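Local coordinates for protein 3-hydroxyisobutyryl-CoA hydrolase (Mycobacterium thermoresistibile, PDB 4HDT) that binds zinc and probably hydrolyses 3-hydroxyisobutyryl-CoA to 3-hydroxyisobutyrate and coenzyme A, with a crotonase-like fold, at residues R227-E232 against A244-H249. Sequence-based numbering, arbitrary orientation.
Sequences RSWIDE and AALRAH
Trp229 and Glu232, one helical turn apart, face Ala245 and His249 across two short helical segments that run in opposed directions but steeply inclined, their axes at 135° and 10.1 Å apart at closest approach. At this spacing Trp229 and His249 (CA atoms 7.7 Å apart) can insert side chains between the helices, while small Ala245 stands opposite Glu232.

The imidazole of His249 lies between the two helices, against Trp229 and Glu232. With CG anti to the backbone N (chi1 174°), its ring reaches the other helix and lays one face over Trp229 CB, which sits 3.5 Å from His249 NE2. The five-membered ring of Trp229 is nearly parallel to the imidazole but slid aside, so the two scarcely overlap. Nearer the surface the extended chain of Glu232 brings its carboxylate almost perpendicular to the imidazole; His249 ND1 donates a weak, bent hydrogen bond to Glu232 OE2 (3.4 Å, 129°), although Glu232 OE1 is closer to ND1 (3.2 Å), at too poor an angle to bond.

Deeper in, Leu246 reaches across with CD2 to the six-membered ring's edge at Trp229 CZ3 (3.6 Å), an apolar contact fitting for two buried side chains. Trp229 NE1 hydrogen-bonds Gln226 OE1, satisfying the indole's one polar group.

Away from the zinc sites, the contact joins helices 227-233 and 239-249 into a helical hairpin. Helix 252-261 packs against both, touching Trp229 through Ala253 and Ala254 and Leu246 through Ile261, while Ile230 rests on helix 164-171.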
loop_
_atom_site.group_PDB
_atom_site.type_symbol
_atom_site.label_atom_id
_atom_site.label_comp_id
_atom_site.label_asym_id
_atom_site.label_seq_id
_atom_site.Cartn_x
_atom_site.Cartn_y
_atom_site.Cartn_z
ATOM N N ARG A 227 -8.556 6.946 -18.041
ATOM C CA ARG A 227 -8.903 5.525 -18.162
ATOM C C ARG A 227 -8.917 4.969 -19.596
ATOM O O ARG A 227 -8.631 3.797 -19.815
ATOM C CB ARG A 227 -10.253 5.202 -17.516
ATOM C CG ARG A 227 -10.458 3.687 -17.463
ATOM C CD ARG A 227 -11.584 3.303 -16.579
ATOM N NE ARG A 227 -12.084 1.970 -16.882
ATOM C CZ ARG A 227 -13.165 1.471 -16.316
ATOM N NH1 ARG A 227 -13.842 2.213 -15.439
ATOM N NH2 ARG A 227 -13.577 0.262 -16.646
ATOM N N SER A 228 -9.277 5.806 -20.560
ATOM C CA SER A 228 -9.387 5.355 -21.929
ATOM C C SER A 228 -8.064 4.759 -22.412
ATOM O O SER A 228 -8.031 3.626 -22.904
ATOM C CB SER A 228 -9.786 6.519 -22.845
ATOM O OG SER A 228 -8.920 7.647 -22.655
ATOM N N TRP A 229 -6.970 5.510 -22.259
ATOM C CA TRP A 229 -5.662 5.054 -22.779
ATOM C C TRP A 229 -4.994 4.040 -21.844
ATOM O O TRP A 229 -4.236 3.171 -22.288
ATOM C CB TRP A 229 -4.693 6.207 -23.123
ATOM C CG TRP A 229 -4.256 7.110 -21.994
ATOM C CD1 TRP A 229 -4.758 8.335 -21.707
ATOM C CD2 TRP A 229 -3.234 6.863 -21.022
ATOM N NE1 TRP A 229 -4.148 8.870 -20.633
ATOM C CE2 TRP A 229 -3.184 8.000 -20.190
ATOM C CE3 TRP A 229 -2.324 5.828 -20.793
ATOM C CZ2 TRP A 229 -2.288 8.107 -19.137
ATOM C CZ3 TRP A 229 -1.451 5.939 -19.756
ATOM C CH2 TRP A 229 -1.432 7.068 -18.937
ATOM N N ILE A 230 -5.284 4.136 -20.554
ATOM C CA ILE A 230 -4.851 3.098 -19.616
ATOM C C ILE A 230 -5.450 1.747 -20.006
ATOM O O ILE A 230 -4.731 0.784 -20.182
ATOM C CB ILE A 230 -5.174 3.499 -18.158
ATOM C CG1 ILE A 230 -4.274 4.652 -17.726
ATOM C CG2 ILE A 230 -4.943 2.316 -17.222
ATOM C CD1 ILE A 230 -4.693 5.369 -16.444
ATOM N N ASP A 231 -6.766 1.695 -20.184
ATOM C CA ASP A 231 -7.423 0.436 -20.557
ATOM C C ASP A 231 -6.962 -0.049 -21.941
ATOM O O ASP A 231 -6.842 -1.254 -22.164
ATOM C CB ASP A 231 -8.935 0.617 -20.556
ATOM C CG ASP A 231 -9.519 0.676 -19.175
ATOM O OD1 ASP A 231 -8.764 0.657 -18.165
ATOM O OD2 ASP A 231 -10.775 0.732 -19.094
ATOM N N GLU A 232 -6.680 0.885 -22.852
ATOM C CA GLU A 232 -6.162 0.565 -24.175
ATOM C C GLU A 232 -4.812 -0.120 -24.109
ATOM O O GLU A 232 -4.544 -1.044 -24.844
ATOM C CB GLU A 232 -5.996 1.867 -24.981
ATOM C CG GLU A 232 -5.323 1.778 -26.360
ATOM C CD GLU A 232 -5.078 3.137 -27.007
ATOM O OE1 GLU A 232 -5.510 4.144 -26.392
ATOM O OE2 GLU A 232 -4.506 3.198 -28.132
ATOM N N ALA A 244 5.254 -0.941 -25.170
ATOM C CA ALA A 244 5.091 -0.716 -26.636
ATOM C C ALA A 244 3.782 -0.035 -26.980
ATOM O O ALA A 244 3.755 0.867 -27.806
ATOM C CB ALA A 244 5.236 -2.021 -27.420
ATOM N N ALA A 245 2.705 -0.455 -26.327
ATOM C CA ALA A 245 1.406 0.136 -26.599
ATOM C C ALA A 245 1.344 1.583 -26.116
ATOM O O ALA A 245 0.804 2.449 -26.797
ATOM C CB ALA A 245 0.323 -0.678 -25.919
ATOM N N LEU A 246 1.878 1.844 -24.914
ATOM C CA LEU A 246 1.898 3.211 -24.394
ATOM C C LEU A 246 2.698 4.101 -25.370
ATOM O O LEU A 246 2.286 5.220 -25.672
ATOM C CB LEU A 246 2.544 3.271 -22.989
ATOM C CG LEU A 246 1.738 2.661 -21.865
ATOM C CD1 LEU A 246 2.609 2.380 -20.635
ATOM C CD2 LEU A 246 0.537 3.549 -21.527
ATOM N N ARG A 247 3.802 3.594 -25.899
ATOM C CA ARG A 247 4.587 4.416 -26.828
ATOM C C ARG A 247 3.860 4.605 -28.128
ATOM O O ARG A 247 3.865 5.712 -28.679
ATOM C CB ARG A 247 5.987 3.859 -27.044
ATOM C CG ARG A 247 6.780 3.908 -25.746
ATOM C CD ARG A 247 8.225 4.180 -25.936
ATOM N NE ARG A 247 8.983 4.250 -24.690
ATOM C CZ ARG A 247 9.010 5.286 -23.843
ATOM N NH1 ARG A 247 8.270 6.374 -24.029
ATOM N NH2 ARG A 247 9.775 5.210 -22.767
ATOM N N ALA A 248 3.228 3.543 -28.616
ATOM C CA ALA A 248 2.524 3.634 -29.872
ATOM C C ALA A 248 1.322 4.586 -29.820
ATOM O O ALA A 248 1.004 5.198 -30.865
ATOM C CB ALA A 248 2.103 2.269 -30.404
ATOM N N HIS A 249 0.652 4.714 -28.669
ATOM C CA HIS A 249 -0.497 5.618 -28.510
ATOM C C HIS A 249 -0.127 7.056 -28.792
ATOM O O HIS A 249 -0.959 7.825 -29.293
ATOM C CB HIS A 249 -1.216 5.405 -27.168
ATOM C CG HIS A 249 -2.312 6.380 -26.868
ATOM N ND1 HIS A 249 -3.547 6.350 -27.495
ATOM C CD2 HIS A 249 -2.409 7.322 -25.909
ATOM C CE1 HIS A 249 -4.332 7.265 -26.957
ATOM N NE2 HIS A 249 -3.650 7.884 -26.003
#